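Local structure of transcription regulator WhiB1 (Mycobacterium tuberculosis H37Rv, 6ONO) at residues Arg4-Cys9 against Cys40-Glu45; Asp32-Cys37 against Ser57-Gly62. The protein acts as a transcriptional repressor that carries a nitric-oxide-reactive [4Fe-4S] cluster, is probably redox-responsive, and binds DNA in its apo and nitrosylated forms. One frame throughout, in Å; residues are numbered along the deposited sequence.

Contact 1: residues Arg4-Cys9 against Cys40-Glu45. With SF4 (iron/sulfur cluster), chain E.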
loop_
_atom_site.group_PDB
_atom_site.type_symbol
_atom_site.label_atom_id
_atom_site.label_comp_id
_atom_site.label_asym_id
_atom_site.label_seq_id
_atom_site.Cartn_x
_atom_site.Cartn_y
_atom_site.Cartn_z
ATOM N N ARG A 4 -11.247 11.773 3.520
ATOM C CA ARG A 4 -10.249 11.074 4.321
ATOM C C ARG A 4 -10.325 11.477 5.786
ATOM O O ARG A 4 -9.866 10.724 6.651
ATOM C CB ARG A 4 -8.843 11.335 3.768
ATOM C CG ARG A 4 -8.567 10.653 2.430
ATOM C CD ARG A 4 -7.168 10.988 1.897
ATOM N NE ARG A 4 -6.918 10.334 0.618
ATOM C CZ ARG A 4 -6.201 9.221 0.469
ATOM N NH1 ARG A 4 -5.647 8.636 1.520
ATOM N NH2 ARG A 4 -6.041 8.682 -0.733
ATOM N N HIS A 5 -10.890 12.651 6.082
ATOM C CA HIS A 5 -11.070 13.054 7.472
ATOM C C HIS A 5 -12.007 12.107 8.210
ATOM O O HIS A 5 -11.892 11.950 9.430
ATOM C CB HIS A 5 -11.625 14.480 7.543
ATOM C CG HIS A 5 -10.665 15.535 7.088
ATOM N ND1 HIS A 5 -10.880 16.302 5.962
ATOM C CD2 HIS A 5 -9.500 15.971 7.621
ATOM C CE1 HIS A 5 -9.883 17.157 5.815
ATOM N NE2 HIS A 5 -9.032 16.976 6.808
ATOM N N LYS A 6 -12.923 11.457 7.495
ATOM C CA LYS A 6 -13.916 10.583 8.103
ATOM C C LYS A 6 -13.563 9.102 8.004
ATOM O O LYS A 6 -14.405 8.255 8.318
ATOM C CB LYS A 6 -15.290 10.848 7.487
ATOM C CG LYS A 6 -15.869 12.217 7.867
ATOM C CD LYS A 6 -17.272 12.414 7.305
ATOM C CE LYS A 6 -17.258 12.871 5.850
ATOM N NZ LYS A 6 -16.700 14.244 5.681
ATOM N N ALA A 7 -12.352 8.772 7.559
ATOM C CA ALA A 7 -11.914 7.382 7.452
ATOM C C ALA A 7 -11.763 6.751 8.834
ATOM O O ALA A 7 -10.932 7.196 9.628
ATOM C CB ALA A 7 -10.587 7.323 6.700
ATOM N N VAL A 8 -12.538 5.698 9.117
ATOM C CA VAL A 8 -12.426 5.058 10.430
ATOM C C VAL A 8 -11.199 4.157 10.539
ATOM O O VAL A 8 -10.738 3.886 11.658
ATOM C CB VAL A 8 -13.692 4.264 10.798
ATOM C CG1 VAL A 8 -14.895 5.194 10.851
ATOM C CG2 VAL A 8 -13.938 3.136 9.829
ATOM N N CYS A 9 -10.632 3.705 9.418
ATOM C CA CYS A 9 -9.365 2.986 9.486
ATOM C C CYS A 9 -8.242 3.839 10.060
ATOM O O CYS A 9 -7.174 3.306 10.384
ATOM C CB CYS A 9 -8.959 2.491 8.104
ATOM S SG CYS A 9 -8.941 3.769 6.865
ATOM N N CYS A 40 -17.798 2.293 7.911
ATOM C CA CYS A 40 -17.139 3.510 7.481
ATOM C C CYS A 40 -18.111 4.387 6.711
ATOM O O CYS A 40 -18.815 3.884 5.824
ATOM C CB CYS A 40 -15.931 3.179 6.601
ATOM S SG CYS A 40 -14.957 4.625 6.076
ATOM N N PRO A 41 -18.179 5.692 7.003
ATOM C CA PRO A 41 -19.142 6.548 6.294
ATOM C C PRO A 41 -18.711 6.936 4.889
ATOM O O PRO A 41 -19.566 7.380 4.110
ATOM C CB PRO A 41 -19.247 7.780 7.200
ATOM C CG PRO A 41 -17.923 7.852 7.863
ATOM C CD PRO A 41 -17.470 6.425 8.067
ATOM N N VAL A 42 -17.439 6.760 4.522
ATOM C CA VAL A 42 -16.956 7.230 3.225
ATOM C C VAL A 42 -16.517 6.064 2.345
ATOM O O VAL A 42 -15.598 6.196 1.527
ATOM C CB VAL A 42 -15.822 8.256 3.402
ATOM C CG1 VAL A 42 -16.384 9.564 3.958
ATOM C CG2 VAL A 42 -14.730 7.717 4.323
ATOM N N THR A 43 -17.209 4.929 2.473
ATOM C CA THR A 43 -16.811 3.731 1.747
ATOM C C THR A 43 -16.905 3.925 0.242
ATOM O O THR A 43 -16.000 3.522 -0.495
ATOM C CB THR A 43 -17.669 2.547 2.172
ATOM O OG1 THR A 43 -17.656 2.439 3.600
ATOM C CG2 THR A 43 -17.102 1.283 1.587
ATOM N N THR A 44 -17.995 4.530 -0.242
ATOM C CA THR A 44 -18.106 4.740 -1.681
ATOM C C THR A 44 -17.033 5.707 -2.166
ATOM O O THR A 44 -16.459 5.519 -3.243
ATOM C CB THR A 44 -19.515 5.220 -2.062
ATOM O OG1 THR A 44 -19.876 6.363 -1.281
ATOM C CG2 THR A 44 -20.516 4.136 -1.803
ATOM N N GLU A 45 -16.744 6.748 -1.383
ATOM C CA GLU A 45 -15.685 7.682 -1.755
ATOM C C GLU A 45 -14.323 7.000 -1.755
ATOM O O GLU A 45 -13.512 7.209 -2.667
ATOM C CB GLU A 45 -15.667 8.871 -0.796
ATOM C CG GLU A 45 -16.872 9.801 -0.856
ATOM C CD GLU A 45 -18.120 9.201 -0.243
ATOM O OE1 GLU A 45 -18.029 8.117 0.371
ATOM O OE2 GLU A 45 -19.193 9.832 -0.351
HETATM FE FE1 SF4 E . -10.632 3.042 5.436
HETATM FE FE2 SF4 E . -12.250 1.074 4.481
HETATM FE FE3 SF4 E . -11.672 3.249 2.913
HETATM FE FE4 SF4 E . -13.273 3.546 5.095
HETATM S S1 SF4 E . -13.716 2.297 3.260
HETATM S S2 SF4 E . -11.563 4.892 4.475
HETATM S S3 SF4 E . -12.347 2.025 6.524
HETATM S S4 SF4 E . -10.186 1.686 3.667
#
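Val8 and Cys40 meet at the side of the [4Fe-4S] cluster, where the N-terminal cysteine of the WhiB-family motif comes together with the CxxC pair, Cys37 in the last turn of helix 27-38 and Cys40 just beyond it. Each segment binds one iron corner of the cubane: Cys9 SG binds iron FE1 and Cys40 SG binds iron FE4, the latter at 2.2 Å. Their thiolates get there by different rotations. Cys40 sends SG away from its own nitrogen (chi1 -177°), whereas SG of Cys9 sits in the tighter place between backbone N and carbonyl carbon (chi1 53°).

Around these ligands the packing is mostly apolar. The valine uses both branches: Val8 CG2 lies 3.8 Å from Cys40 CB and also reaches sulfide S3 of the cluster, while Val8 CG1 rests 4.0 Å from Pro41 CD. One step further out, Pro41 meets the Lys6 carbonyl with CG and CD, each 3.6 Å from Lys6 O. Lys6 crosses Val42 at about a right angle, CB and CE both touching Val42 CG1; the chain is bent at chi3 and chi4, and its ammonium end leads away. Trp3 adds to the cover over Val42.

Ala7 turns its methyl to the cluster, CB standing 3.4 Å from sulfide S2. Besides its iron, Cys40 SG accepts a weak hydrogen bond from Val42 N, 3.6 Å long and nearly straight at 161°.

Contact 2: residues Asp32-Cys37 against Ser57-Gly62; sequences DAKLVC and SGVWGG. With SF4 (iron/sulfur cluster), chain E.
Metal binding leads this contact: Cys37, in the last turn of helix 27-38, sets SG beside Gly62 N and binds iron FE2 of the cluster at 2.3 Å. The thiolate is carried off the helix by a first torsion of -63°, which sets it opposite its own carbonyl carbon. Gly62 N comes 3.3 Å from Cys37 SG, and Gly61 CA lies 3.5 Å from sulfide S1. Both glycines have positive phi, a conformation that favours glycine; Gly61 lies against the cluster and Gly62 against Cys37.

Apolar packing continues one helical turn back. Val59 straddles the methyl of Ala33, its CB 4.0 Å from Ala33 CB and both branches at similar range. Beside it the extended Lys34 chain runs alongside the Gly62 carbonyl, with Lys34 CE 3.6 Å from Gly62 O, before NZ forms a salt bridge with Glu67.

Within the loop, Trp60 NE1 donates to Ser57 O in the carbonyl plane at 2.9 Å, helping to hold the indole, which points away from the helix.

The chemistry implies a thiolate flanked by the Gly62 amide and, more distantly, by Val59; the N-H of Gly62 may partly offset its negative charge.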
loop_
_atom_site.group_PDB
_atom_site.type_symbol
_atom_site.label_atom_id
_atom_site.label_comp_id
_atom_site.label_asym_id
_atom_site.label_seq_id
_atom_site.Cartn_x
_atom_site.Cartn_y
_atom_site.Cartn_z
ATOM N N ASP A 32 -11.605 -9.220 8.163
ATOM C CA ASP A 32 -11.411 -8.289 9.276
ATOM C C ASP A 32 -11.280 -6.842 8.784
ATOM O O ASP A 32 -11.825 -5.919 9.405
ATOM C CB ASP A 32 -10.175 -8.691 10.088
ATOM C CG ASP A 32 -10.372 -9.980 10.883
ATOM O OD1 ASP A 32 -11.521 -10.377 11.134
ATOM O OD2 ASP A 32 -9.360 -10.579 11.298
ATOM N N ALA A 33 -10.548 -6.623 7.681
ATOM C CA ALA A 33 -10.481 -5.283 7.092
ATOM C C ALA A 33 -11.845 -4.819 6.562
ATOM O O ALA A 33 -12.263 -3.661 6.768
ATOM C CB ALA A 33 -9.437 -5.254 5.978
ATOM N N LYS A 34 -12.541 -5.700 5.838
ATOM C CA LYS A 34 -13.850 -5.349 5.303
ATOM C C LYS A 34 -14.831 -4.989 6.411
ATOM O O LYS A 34 -15.711 -4.155 6.198
ATOM C CB LYS A 34 -14.409 -6.499 4.474
ATOM C CG LYS A 34 -13.780 -6.679 3.115
ATOM C CD LYS A 34 -14.450 -7.846 2.386
ATOM C CE LYS A 34 -13.932 -7.959 0.971
ATOM N NZ LYS A 34 -14.678 -8.962 0.183
ATOM N N LEU A 35 -14.718 -5.626 7.580
ATOM C CA LEU A 35 -15.582 -5.262 8.700
ATOM C C LEU A 35 -15.394 -3.806 9.100
ATOM O O LEU A 35 -16.356 -3.140 9.502
ATOM C CB LEU A 35 -15.317 -6.167 9.899
ATOM C CG LEU A 35 -15.904 -7.572 9.787
ATOM C CD1 LEU A 35 -15.578 -8.371 11.032
ATOM C CD2 LEU A 35 -17.389 -7.505 9.565
ATOM N N VAL A 36 -14.162 -3.302 9.026
ATOM C CA VAL A 36 -13.925 -1.883 9.275
ATOM C C VAL A 36 -14.601 -1.047 8.202
ATOM O O VAL A 36 -15.330 -0.089 8.496
ATOM C CB VAL A 36 -12.415 -1.585 9.347
ATOM C CG1 VAL A 36 -12.182 -0.098 9.619
ATOM C CG2 VAL A 36 -11.736 -2.451 10.405
ATOM N N CYS A 37 -14.377 -1.401 6.935
ATOM C CA CYS A 37 -14.997 -0.624 5.858
ATOM C C CYS A 37 -16.520 -0.584 5.983
ATOM O O CYS A 37 -17.156 0.406 5.597
ATOM C CB CYS A 37 -14.596 -1.197 4.505
ATOM S SG CYS A 37 -12.833 -1.100 4.183
ATOM N N SER A 57 -2.832 -2.628 -4.607
ATOM C CA SER A 57 -2.672 -3.406 -3.385
ATOM C C SER A 57 -3.635 -2.957 -2.292
ATOM O O SER A 57 -4.018 -1.790 -2.213
ATOM C CB SER A 57 -1.241 -3.286 -2.861
ATOM O OG SER A 57 -0.321 -3.681 -3.844
ATOM N N GLY A 58 -3.990 -3.893 -1.423
ATOM C CA GLY A 58 -4.713 -3.586 -0.206
ATOM C C GLY A 58 -6.226 -3.644 -0.350
ATOM O O GLY A 58 -6.788 -3.788 -1.441
ATOM N N VAL A 59 -6.889 -3.541 0.805
ATOM C CA VAL A 59 -8.340 -3.432 0.895
ATOM C C VAL A 59 -8.708 -1.952 0.972
ATOM O O VAL A 59 -8.247 -1.229 1.871
ATOM C CB VAL A 59 -8.881 -4.198 2.114
ATOM C CG1 VAL A 59 -10.373 -4.021 2.237
ATOM C CG2 VAL A 59 -8.508 -5.703 2.045
ATOM N N TRP A 60 -9.516 -1.498 0.013
ATOM C CA TRP A 60 -10.046 -0.143 -0.050
ATOM C C TRP A 60 -11.539 -0.240 -0.282
ATOM O O TRP A 60 -11.993 -1.104 -1.039
ATOM C CB TRP A 60 -9.442 0.683 -1.195
ATOM C CG TRP A 60 -7.939 0.812 -1.186
ATOM C CD1 TRP A 60 -7.022 -0.200 -1.274
ATOM C CD2 TRP A 60 -7.187 2.027 -1.125
ATOM N NE1 TRP A 60 -5.746 0.310 -1.259
ATOM C CE2 TRP A 60 -5.817 1.674 -1.164
ATOM C CE3 TRP A 60 -7.534 3.380 -1.034
ATOM C CZ2 TRP A 60 -4.793 2.626 -1.116
ATOM C CZ3 TRP A 60 -6.521 4.326 -0.990
ATOM C CH2 TRP A 60 -5.167 3.943 -1.034
ATOM N N GLY A 61 -12.294 0.643 0.371
ATOM C CA GLY A 61 -13.715 0.795 0.113
ATOM C C GLY A 61 -14.522 -0.484 0.228
ATOM O O GLY A 61 -15.503 -0.671 -0.495
ATOM N N GLY A 62 -14.117 -1.372 1.130
ATOM C CA GLY A 62 -14.808 -2.635 1.308
ATOM C C GLY A 62 -14.542 -3.683 0.251
ATOM O O GLY A 62 -15.267 -4.681 0.218
HETATM FE FE1 SF4 E . -10.632 3.042 5.436
HETATM FE FE2 SF4 E . -12.250 1.074 4.481
HETATM FE FE3 SF4 E . -11.672 3.249 2.913
HETATM FE FE4 SF4 E . -13.273 3.546 5.095
HETATM S S1 SF4 E . -13.716 2.297 3.260
HETATM S S2 SF4 E . -11.563 4.892 4.475
HETATM S S3 SF4 E . -12.347 2.025 6.524
HETATM S S4 SF4 E . -10.186 1.686 3.667
#

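In the fold
From the N terminus, the chain lays segment 4-9 beside the cluster, then wanders through a loop into helix 27-38, which supplies the first half of contact 2. Contact 1 closes just past that helix, when segment 40-45 returns to the N-terminal segment and starts helix 43-53. Contact 2 closes later, after helix 43-53, as loop 57-62 folds back on helix 27-38 ahead of helix 65-71. The two closures therefore cross rather than nest, and both border the same cluster. They also touch directly: Thr43 OG1 probably hydrogen-bonds to Cys37 O, and Val8 packs on Val36. Cys46, from helix 43-53, lines the cluster pocket and is the inferred fourth cysteine ligand.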